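Local atomic coordinates of glucoamylase (Thermoanaerobacterium thermosaccharolyticum, PDB entry 1LF6), a protein that hydrolyses terminal alpha-1,4-linked glucose residues one after another from the non-reducing ends of glucan chains, as a family 15 glycoside hydrolase. Residues Y46-L54 / E61-T69; D123-I134 / E263-K273. All blocks are in the same frame, centred on the assembly; numbering follows the deposited sequence.

Following the chain from the N terminus, interaction 1 comes first: residues 46-54 and 61-69 pair with only six residues between them, closing a beta hairpin of the seven-stranded antiparallel sheet. Interaction 2 opens later and spans much further, bringing helices 254-266 and 269-284 back onto the hairpin of strands 118-126 and 132-141 in the other sheet. The two loops run in series, neither nesting nor crossing, and both belong to the N-terminal beta-sandwich. Their centres lie about 15 Å apart and they touch directly: Asn131 OD1 probably accepts from Lys49 N. The hairpin of interaction 1 packs on strand 118-126 through Leu54 and Ile124, and the helices of interaction 2 pack on the 118-141 hairpin.

Interaction 1. Residues Y46-L54 / E61-T69; sequences YVSKVWFTL and EVYYPTIDT
Trp51 and Tyr63 form an antiparallel hydrogen-bonded pair in which both backbone groups of each residue are satisfied by the other. Trp51 N donates to Tyr63 O at 3.0 Å, and Tyr63 N returns a shorter, nearly straight bond to Trp51 O (2.7 Å, 165° at the hydrogen). Phe52 and Val62 follow as a non-hydrogen-bonded pair. At Thr53 the pairing slackens: its N reaches Glu61 O by a weak, bent bond. The Thr53 hydroxyl, OG1, set between backbone N and carbonyl carbon (chi1 62°), lies 2.9 Å from the same Glu61 O; the hydroxyl also hydrogen-bonds Ser60 OG, so its use of Glu61 O is not settled. The Glu61 carboxylate is satisfied outside the pair, by a salt bridge to Lys37 and by the backbone N of Ala33; Tyr63 OH bonds to His338.

The Trp51 indole lies across Ile67, whose CG1 sits over the five-membered ring, 3.7 Å from its centroid, in a CH-pi contact. Tyr63 O and the carbonyl carbon of Pro65 meet the edge of the indole in its plane. Beyond the strands, the aliphatic part of Lys49 runs past Pro65 O, with CB 3.4 Å away, and bends at chi4 to put NZ 2.6 Å from Tyr46 O. Lys49 O meets the edge of the Tyr64 ring at CD2. A cis peptide before Pro65 leads the chain into the type I turn Thr66-Thr69, which brings Ile67 against the face of the indole. The core is an antiparallel beta hairpin, with flanking loops folded round the indole, in the N-terminal beta-sandwich of bacterial glucoamylase.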
loop_
_atom_site.group_PDB
_atom_site.type_symbol
_atom_site.label_atom_id
_atom_site.label_comp_id
_atom_site.label_asym_id
_atom_site.label_seq_id
_atom_site.Cartn_x
_atom_site.Cartn_y
_atom_site.Cartn_z
ATOM N N TYR A 46 19.179 -1.045 -2.019
ATOM C CA TYR A 46 19.001 -1.605 -0.683
ATOM C C TYR A 46 19.774 -0.900 0.425
ATOM O O TYR A 46 19.549 -1.157 1.608
ATOM C CB TYR A 46 19.349 -3.098 -0.698
ATOM C CG TYR A 46 18.413 -3.912 -1.569
ATOM C CD1 TYR A 46 18.805 -4.358 -2.833
ATOM C CD2 TYR A 46 17.117 -4.199 -1.143
ATOM C CE1 TYR A 46 17.922 -5.069 -3.651
ATOM C CE2 TYR A 46 16.230 -4.904 -1.950
ATOM C CZ TYR A 46 16.633 -5.337 -3.198
ATOM O OH TYR A 46 15.748 -6.038 -3.986
ATOM N N VAL A 47 20.669 0.004 0.042
ATOM C CA VAL A 47 21.473 0.745 1.005
ATOM C C VAL A 47 20.643 1.776 1.770
ATOM O O VAL A 47 20.628 1.778 3.002
ATOM C CB VAL A 47 22.644 1.476 0.306
ATOM C CG1 VAL A 47 23.533 2.146 1.347
ATOM C CG2 VAL A 47 23.449 0.489 -0.536
ATOM N N SER A 48 19.957 2.649 1.039
ATOM C CA SER A 48 19.133 3.688 1.652
ATOM C C SER A 48 17.824 3.088 2.154
ATOM O O SER A 48 16.865 2.947 1.392
ATOM C CB SER A 48 18.841 4.794 0.636
ATOM O OG SER A 48 18.082 5.841 1.228
ATOM N N LYS A 49 17.794 2.742 3.438
ATOM C CA LYS A 49 16.617 2.136 4.041
ATOM C C LYS A 49 15.637 3.147 4.630
ATOM O O LYS A 49 15.348 3.131 5.825
ATOM C CB LYS A 49 17.043 1.128 5.115
ATOM C CG LYS A 49 17.989 0.039 4.610
ATOM C CD LYS A 49 18.086 -1.100 5.617
ATOM C CE LYS A 49 19.277 -2.007 5.348
ATOM N NZ LYS A 49 19.456 -2.375 3.925
ATOM N N VAL A 50 15.129 4.024 3.771
ATOM C CA VAL A 50 14.164 5.048 4.158
ATOM C C VAL A 50 13.058 5.138 3.109
ATOM O O VAL A 50 13.332 5.216 1.912
ATOM C CB VAL A 50 14.831 6.442 4.267
ATOM C CG1 VAL A 50 13.769 7.515 4.498
ATOM C CG2 VAL A 50 15.847 6.449 5.406
ATOM N N TRP A 51 11.809 5.135 3.566
ATOM C CA TRP A 51 10.651 5.242 2.684
ATOM C C TRP A 51 9.835 6.436 3.144
ATOM O O TRP A 51 9.773 6.712 4.337
ATOM C CB TRP A 51 9.748 4.012 2.799
ATOM C CG TRP A 51 10.298 2.731 2.264
ATOM C CD1 TRP A 51 9.972 2.130 1.083
ATOM C CD2 TRP A 51 11.190 1.839 2.937
ATOM N NE1 TRP A 51 10.596 0.911 0.985
ATOM C CE2 TRP A 51 11.351 0.707 2.109
ATOM C CE3 TRP A 51 11.869 1.886 4.165
ATOM C CZ2 TRP A 51 12.162 -0.375 2.471
ATOM C CZ3 TRP A 51 12.674 0.813 4.522
ATOM C CH2 TRP A 51 12.814 -0.304 3.676
ATOM N N PHE A 52 9.203 7.141 2.211
ATOM C CA PHE A 52 8.363 8.281 2.576
ATOM C C PHE A 52 7.035 8.233 1.830
ATOM O O PHE A 52 6.911 7.565 0.800
ATOM C CB PHE A 52 9.060 9.614 2.262
ATOM C CG PHE A 52 9.280 9.859 0.793
ATOM C CD1 PHE A 52 10.430 9.394 0.159
ATOM C CD2 PHE A 52 8.328 10.540 0.037
ATOM C CE1 PHE A 52 10.628 9.603 -1.206
ATOM C CE2 PHE A 52 8.518 10.752 -1.326
ATOM C CZ PHE A 52 9.671 10.281 -1.948
ATOM N N THR A 53 6.042 8.934 2.369
ATOM C CA THR A 53 4.721 9.016 1.754
ATOM C C THR A 53 4.288 10.470 1.845
ATOM O O THR A 53 4.735 11.195 2.730
ATOM C CB THR A 53 3.673 8.134 2.485
ATOM O OG1 THR A 53 3.517 8.580 3.842
ATOM C CG2 THR A 53 4.108 6.686 2.486
ATOM N N LEU A 54 3.434 10.894 0.917
ATOM C CA LEU A 54 2.939 12.265 0.891
ATOM C C LEU A 54 1.415 12.261 0.994
ATOM O O LEU A 54 0.748 11.391 0.432
ATOM C CB LEU A 54 3.351 12.957 -0.418
ATOM C CG LEU A 54 4.836 12.952 -0.786
ATOM C CD1 LEU A 54 5.030 13.598 -2.156
ATOM C CD2 LEU A 54 5.630 13.695 0.275
ATOM N N GLU A 61 3.740 9.637 6.716
ATOM C CA GLU A 61 4.585 8.606 7.315
ATOM C C GLU A 61 5.930 8.422 6.609
ATOM O O GLU A 61 6.021 8.489 5.379
ATOM C CB GLU A 61 3.874 7.248 7.333
ATOM C CG GLU A 61 2.706 7.125 8.295
ATOM C CD GLU A 61 1.388 7.569 7.690
ATOM O OE1 GLU A 61 1.348 7.822 6.474
ATOM O OE2 GLU A 61 0.390 7.656 8.437
ATOM N N VAL A 62 6.974 8.198 7.405
ATOM C CA VAL A 62 8.318 7.958 6.891
ATOM C C VAL A 62 8.787 6.694 7.592
ATOM O O VAL A 62 8.638 6.558 8.809
ATOM C CB VAL A 62 9.291 9.124 7.208
ATOM C CG1 VAL A 62 10.644 8.852 6.565
ATOM C CG2 VAL A 62 8.724 10.440 6.693
ATOM N N TYR A 63 9.358 5.774 6.827
ATOM C CA TYR A 63 9.796 4.490 7.366
ATOM C C TYR A 63 11.303 4.267 7.394
ATOM O O TYR A 63 12.020 4.677 6.479
ATOM C CB TYR A 63 9.143 3.367 6.555
ATOM C CG TYR A 63 7.630 3.416 6.558
ATOM C CD1 TYR A 63 6.884 2.494 7.294
ATOM C CD2 TYR A 63 6.944 4.398 5.845
ATOM C CE1 TYR A 63 5.490 2.553 7.321
ATOM C CE2 TYR A 63 5.552 4.467 5.866
ATOM C CZ TYR A 63 4.831 3.542 6.605
ATOM O OH TYR A 63 3.451 3.610 6.624
ATOM N N TYR A 64 11.755 3.587 8.446
ATOM C CA TYR A 64 13.158 3.246 8.660
ATOM C C TYR A 64 13.278 2.383 9.911
ATOM O O TYR A 64 12.624 2.649 10.919
ATOM C CB TYR A 64 14.022 4.509 8.828
ATOM C CG TYR A 64 15.339 4.253 9.544
ATOM C CD1 TYR A 64 15.405 4.244 10.939
ATOM C CD2 TYR A 64 16.505 3.971 8.831
ATOM C CE1 TYR A 64 16.594 3.962 11.605
ATOM C CE2 TYR A 64 17.706 3.686 9.491
ATOM C CZ TYR A 64 17.740 3.684 10.878
ATOM O OH TYR A 64 18.914 3.406 11.544
ATOM N N PRO A 65 14.126 1.342 9.869
ATOM C CA PRO A 65 14.971 0.921 8.748
ATOM C C PRO A 65 14.308 -0.162 7.900
ATOM O O PRO A 65 14.920 -0.698 6.974
ATOM C CB PRO A 65 16.212 0.408 9.449
ATOM C CG PRO A 65 15.614 -0.308 10.620
ATOM C CD PRO A 65 14.536 0.651 11.108
ATOM N N THR A 66 13.065 -0.491 8.236
ATOM C CA THR A 66 12.317 -1.503 7.502
ATOM C C THR A 66 11.018 -0.879 7.016
ATOM O O THR A 66 10.531 0.092 7.598
ATOM C CB THR A 66 11.976 -2.715 8.381
ATOM O OG1 THR A 66 11.189 -2.281 9.492
ATOM C CG2 THR A 66 13.249 -3.394 8.887
ATOM N N ILE A 67 10.448 -1.453 5.965
ATOM C CA ILE A 67 9.224 -0.918 5.388
ATOM C C ILE A 67 7.985 -1.028 6.286
ATOM O O ILE A 67 6.935 -0.492 5.951
ATOM C CB ILE A 67 8.959 -1.569 4.007
ATOM C CG1 ILE A 67 8.073 -0.656 3.162
ATOM C CG2 ILE A 67 8.347 -2.958 4.186
ATOM C CD1 ILE A 67 7.989 -1.091 1.714
ATOM N N ASP A 68 8.100 -1.709 7.425
ATOM C CA ASP A 68 6.964 -1.824 8.340
ATOM C C ASP A 68 7.247 -1.081 9.645
ATOM O O ASP A 68 6.554 -1.265 10.647
ATOM C CB ASP A 68 6.628 -3.297 8.618
ATOM C CG ASP A 68 7.610 -3.965 9.565
ATOM O OD1 ASP A 68 8.778 -3.526 9.635
ATOM O OD2 ASP A 68 7.211 -4.947 10.232
ATOM N N THR A 69 8.268 -0.227 9.620
ATOM C CA THR A 69 8.628 0.562 10.795
ATOM C C THR A 69 8.461 2.054 10.503
ATOM O O THR A 69 9.378 2.711 9.999
ATOM C CB THR A 69 10.084 0.291 11.233
ATOM O OG1 THR A 69 10.283 -1.120 11.360
ATOM C CG2 THR A 69 10.369 0.944 12.590
#

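Interaction 2. Residues D123-I134 / E263-K273; sequences DIFTDVKRNSLI and ETLGEDYNNLK
Arg130, in the connection of the beta hairpin 118-141, reaches across to Glu263 in the last turn of helix 254-266 and Glu267 just after it, where the N-terminal beta-sandwich carries two helices packed on one of its sheets. In this salt-bridge network Arg130 NE donates to Glu263 OE2 at 2.8 Å, the guanidinium and that carboxylate 74° apart in plane, while Arg130 NH2 serves both Glu267 OE2 (3.0 Å) and Asp127 OD1. The bend at chi3 (69°) turns the guanidinium so that NE faces Glu263 and NH2 faces Glu267 and Asp127; Lys129 CB and Glu263 CB lie on its opposite faces. Without the guanidinium, as with an alanine here, the carboxylates of Asp127, Glu263 and Glu267 would probably lose their shared positive partner and the helix end part of its hold on the hairpin. A second salt bridge joins Lys273 NZ to Asp123 OD2, which also takes a weak bond from Tyr269 OH.

Among the hydrogen bonds outside the salt bridges, Ser132 OG donates to Thr264 OG1, and Thr264 OG1 in turn donates to the anti lone pair of Asp127 OD1 (2.8 Å). The other Asp127 oxygen closes an Asx turn with Lys129 N. A water joins the elements as well, donating to Thr126 O and Leu272 O and accepting from Val128 N.

Apolar contacts fill the middle. Ile134 CD1 meets Leu272 CD1 at 3.5 Å and also touches Thr264 CG2. The Phe125 ring meets Tyr269 obliquely, with the ring planes at 57°. Over one face of Phe125 stands Lys273 CA, 4.0 Å from the ring centroid.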
loop_
_atom_site.group_PDB
_atom_site.type_symbol
_atom_site.label_atom_id
_atom_site.label_comp_id
_atom_site.label_asym_id
_atom_site.label_seq_id
_atom_site.Cartn_x
_atom_site.Cartn_y
_atom_site.Cartn_z
ATOM N N ASP A 123 10.290 19.891 -3.060
ATOM C CA ASP A 123 10.980 18.894 -3.869
ATOM C C ASP A 123 11.340 17.839 -2.842
ATOM O O ASP A 123 12.127 18.108 -1.931
ATOM C CB ASP A 123 12.251 19.485 -4.486
ATOM C CG ASP A 123 11.973 20.291 -5.734
ATOM O OD1 ASP A 123 10.859 20.842 -5.838
ATOM O OD2 ASP A 123 12.869 20.383 -6.614
ATOM N N ILE A 124 10.763 16.650 -2.982
ATOM C CA ILE A 124 10.997 15.582 -2.019
ATOM C C ILE A 124 11.518 14.280 -2.615
ATOM O O ILE A 124 11.008 13.797 -3.624
ATOM C CB ILE A 124 9.697 15.287 -1.238
ATOM C CG1 ILE A 124 9.193 16.584 -0.589
ATOM C CG2 ILE A 124 9.939 14.209 -0.180
ATOM C CD1 ILE A 124 7.796 16.483 -0.014
ATOM N N PHE A 125 12.529 13.714 -1.961
ATOM C CA PHE A 125 13.149 12.460 -2.375
ATOM C C PHE A 125 14.142 12.057 -1.294
ATOM O O PHE A 125 14.262 12.737 -0.278
ATOM C CB PHE A 125 13.861 12.630 -3.721
ATOM C CG PHE A 125 14.974 13.637 -3.698
ATOM C CD1 PHE A 125 16.285 13.241 -3.445
ATOM C CD2 PHE A 125 14.712 14.988 -3.910
ATOM C CE1 PHE A 125 17.318 14.177 -3.404
ATOM C CE2 PHE A 125 15.735 15.928 -3.871
ATOM C CZ PHE A 125 17.042 15.524 -3.618
ATOM N N THR A 126 14.853 10.957 -1.498
ATOM C CA THR A 126 15.815 10.513 -0.498
ATOM C C THR A 126 17.246 10.473 -1.022
ATOM O O THR A 126 17.484 10.581 -2.224
ATOM C CB THR A 126 15.450 9.119 0.038
ATOM O OG1 THR A 126 15.392 8.187 -1.048
ATOM C CG2 THR A 126 14.101 9.159 0.746
ATOM N N ASP A 127 18.188 10.321 -0.099
ATOM C CA ASP A 127 19.605 10.250 -0.417
ATOM C C ASP A 127 19.907 8.803 -0.789
ATOM O O ASP A 127 19.799 7.906 0.045
ATOM C CB ASP A 127 20.421 10.681 0.811
ATOM C CG ASP A 127 21.918 10.793 0.527
ATOM O OD1 ASP A 127 22.596 11.549 1.253
ATOM O OD2 ASP A 127 22.414 10.126 -0.403
ATOM N N VAL A 128 20.270 8.575 -2.047
ATOM C CA VAL A 128 20.557 7.225 -2.521
ATOM C C VAL A 128 21.687 6.525 -1.765
ATOM O O VAL A 128 21.736 5.295 -1.713
ATOM C CB VAL A 128 20.904 7.225 -4.029
ATOM C CG1 VAL A 128 19.720 7.748 -4.838
ATOM C CG2 VAL A 128 22.143 8.084 -4.282
ATOM N N LYS A 129 22.581 7.303 -1.163
ATOM C CA LYS A 129 23.719 6.736 -0.441
ATOM C C LYS A 129 23.548 6.517 1.052
ATOM O O LYS A 129 24.237 5.678 1.633
ATOM C CB LYS A 129 24.963 7.599 -0.655
ATOM C CG LYS A 129 25.655 7.393 -1.985
ATOM C CD LYS A 129 26.959 8.166 -2.019
ATOM C CE LYS A 129 27.837 7.716 -3.172
ATOM N NZ LYS A 129 29.181 8.357 -3.106
ATOM N N ARG A 130 22.648 7.261 1.682
ATOM C CA ARG A 130 22.457 7.122 3.118
ATOM C C ARG A 130 21.006 7.311 3.554
ATOM O O ARG A 130 20.164 7.744 2.771
ATOM C CB ARG A 130 23.367 8.113 3.841
ATOM C CG ARG A 130 23.213 9.546 3.351
ATOM C CD ARG A 130 24.322 10.439 3.893
ATOM N NE ARG A 130 25.627 10.123 3.314
ATOM C CZ ARG A 130 26.045 10.543 2.123
ATOM N NH1 ARG A 130 27.251 10.202 1.682
ATOM N NH2 ARG A 130 25.267 11.314 1.374
ATOM N N ASN A 131 20.727 6.996 4.815
ATOM C CA ASN A 131 19.374 7.085 5.358
ATOM C C ASN A 131 18.887 8.486 5.717
ATOM O O ASN A 131 18.794 8.843 6.896
ATOM C CB ASN A 131 19.256 6.170 6.582
ATOM C CG ASN A 131 19.649 4.737 6.272
ATOM O OD1 ASN A 131 19.218 4.172 5.273
ATOM N ND2 ASN A 131 20.467 4.142 7.130
ATOM N N SER A 132 18.559 9.278 4.701
ATOM C CA SER A 132 18.061 10.627 4.941
ATOM C C SER A 132 16.997 11.039 3.931
ATOM O O SER A 132 17.091 10.729 2.740
ATOM C CB SER A 132 19.211 11.639 4.912
ATOM O OG SER A 132 19.630 11.890 3.584
ATOM N N LEU A 133 15.980 11.734 4.426
ATOM C CA LEU A 133 14.891 12.225 3.591
ATOM C C LEU A 133 15.170 13.699 3.339
ATOM O O LEU A 133 15.508 14.440 4.265
ATOM C CB LEU A 133 13.545 12.075 4.304
ATOM C CG LEU A 133 12.338 12.631 3.543
ATOM C CD1 LEU A 133 12.134 11.842 2.256
ATOM C CD2 LEU A 133 11.095 12.548 4.426
ATOM N N ILE A 134 15.021 14.121 2.088
ATOM C CA ILE A 134 15.296 15.500 1.720
ATOM C C ILE A 134 14.069 16.236 1.211
ATOM O O ILE A 134 13.266 15.680 0.468
ATOM C CB ILE A 134 16.375 15.551 0.620
ATOM C CG1 ILE A 134 17.628 14.815 1.095
ATOM C CG2 ILE A 134 16.689 16.994 0.266
ATOM C CD1 ILE A 134 18.598 14.463 -0.013
ATOM N N GLU A 263 26.364 14.481 6.240
ATOM C CA GLU A 263 26.837 13.990 4.954
ATOM C C GLU A 263 25.867 14.384 3.843
ATOM O O GLU A 263 26.280 14.839 2.775
ATOM C CB GLU A 263 27.009 12.475 5.003
ATOM C CG GLU A 263 28.191 12.029 5.849
ATOM C CD GLU A 263 28.273 10.527 5.990
ATOM O OE1 GLU A 263 29.301 10.030 6.498
ATOM O OE2 GLU A 263 27.306 9.838 5.598
ATOM N N THR A 264 24.573 14.221 4.098
ATOM C CA THR A 264 23.572 14.575 3.103
ATOM C C THR A 264 23.629 16.071 2.800
ATOM O O THR A 264 23.638 16.476 1.638
ATOM C CB THR A 264 22.149 14.189 3.577
ATOM O OG1 THR A 264 22.046 12.760 3.667
ATOM C CG2 THR A 264 21.101 14.712 2.606
ATOM N N LEU A 265 23.680 16.889 3.847
ATOM C CA LEU A 265 23.747 18.340 3.684
ATOM C C LEU A 265 25.008 18.766 2.933
ATOM O O LEU A 265 24.990 19.724 2.160
ATOM C CB LEU A 265 23.707 19.024 5.054
ATOM C CG LEU A 265 22.361 19.039 5.787
ATOM C CD1 LEU A 265 22.562 19.494 7.226
ATOM C CD2 LEU A 265 21.393 19.959 5.052
ATOM N N GLY A 266 26.101 18.050 3.161
ATOM C CA GLY A 266 27.347 18.384 2.499
ATOM C C GLY A 266 27.350 18.047 1.020
ATOM O O GLY A 266 28.204 18.522 0.271
ATOM N N GLU A 267 26.392 17.233 0.588
ATOM C CA GLU A 267 26.321 16.846 -0.813
ATOM C C GLU A 267 25.630 17.925 -1.641
ATOM O O GLU A 267 24.859 18.723 -1.110
ATOM C CB GLU A 267 25.574 15.519 -0.958
ATOM C CG GLU A 267 25.891 14.787 -2.251
ATOM C CD GLU A 267 26.516 13.427 -2.008
ATOM O OE1 GLU A 267 27.011 12.811 -2.979
ATOM O OE2 GLU A 267 26.507 12.970 -0.850
ATOM N N ASP A 268 25.919 17.959 -2.940
ATOM C CA ASP A 268 25.306 18.941 -3.826
ATOM C C ASP A 268 23.871 18.534 -4.138
ATOM O O ASP A 268 23.626 17.441 -4.642
ATOM C CB ASP A 268 26.105 19.064 -5.124
ATOM C CG ASP A 268 25.372 19.869 -6.182
ATOM O OD1 ASP A 268 24.638 19.264 -6.992
ATOM O OD2 ASP A 268 25.520 21.107 -6.193
ATOM N N TYR A 269 22.932 19.426 -3.837
ATOM C CA TYR A 269 21.516 19.159 -4.052
ATOM C C TYR A 269 21.170 18.545 -5.409
ATOM O O TYR A 269 20.630 17.440 -5.470
ATOM C CB TYR A 269 20.694 20.435 -3.858
ATOM C CG TYR A 269 19.215 20.195 -4.024
ATOM C CD1 TYR A 269 18.478 19.542 -3.035
ATOM C CD2 TYR A 269 18.564 20.555 -5.201
ATOM C CE1 TYR A 269 17.125 19.252 -3.217
ATOM C CE2 TYR A 269 17.216 20.269 -5.395
ATOM C CZ TYR A 269 16.501 19.619 -4.401
ATOM O OH TYR A 269 15.166 19.346 -4.590
ATOM N N ASN A 270 21.463 19.259 -6.491
ATOM C CA ASN A 270 21.154 18.756 -7.827
ATOM C C ASN A 270 21.764 17.390 -8.086
ATOM O O ASN A 270 21.186 16.569 -8.797
ATOM C CB ASN A 270 21.630 19.735 -8.902
ATOM C CG ASN A 270 20.833 21.023 -8.905
ATOM O OD1 ASN A 270 19.601 21.006 -8.948
ATOM N ND2 ASN A 270 21.532 22.150 -8.862
ATOM N N ASN A 271 22.933 17.143 -7.507
ATOM C CA ASN A 271 23.598 15.862 -7.687
ATOM C C ASN A 271 22.784 14.749 -7.028
ATOM O O ASN A 271 22.545 13.706 -7.632
ATOM C CB ASN A 271 25.002 15.903 -7.083
ATOM C CG ASN A 271 26.073 15.569 -8.095
ATOM O OD1 ASN A 271 26.019 14.525 -8.754
ATOM N ND2 ASN A 271 27.060 16.452 -8.226
ATOM N N LEU A 272 22.365 14.979 -5.785
ATOM C CA LEU A 272 21.572 14.001 -5.047
ATOM C C LEU A 272 20.266 13.728 -5.771
ATOM O O LEU A 272 19.853 12.581 -5.926
ATOM C CB LEU A 272 21.254 14.512 -3.639
ATOM C CG LEU A 272 22.355 14.499 -2.581
ATOM C CD1 LEU A 272 21.817 15.121 -1.303
ATOM C CD2 LEU A 272 22.822 13.071 -2.326
ATOM N N LYS A 273 19.618 14.800 -6.205
ATOM C CA LYS A 273 18.351 14.695 -6.903
ATOM C C LYS A 273 18.500 13.922 -8.213
ATOM O O LYS A 273 17.731 12.998 -8.487
ATOM C CB LYS A 273 17.796 16.092 -7.170
ATOM C CG LYS A 273 16.416 16.103 -7.791
ATOM C CD LYS A 273 15.905 17.522 -7.928
ATOM C CE LYS A 273 14.666 17.572 -8.795
ATOM N NZ LYS A 273 14.259 18.977 -9.061
HETATM O O HOH W 1 19.846 11.070 -3.550
HETATM O O HOH W 2 29.023 10.854 -1.074
#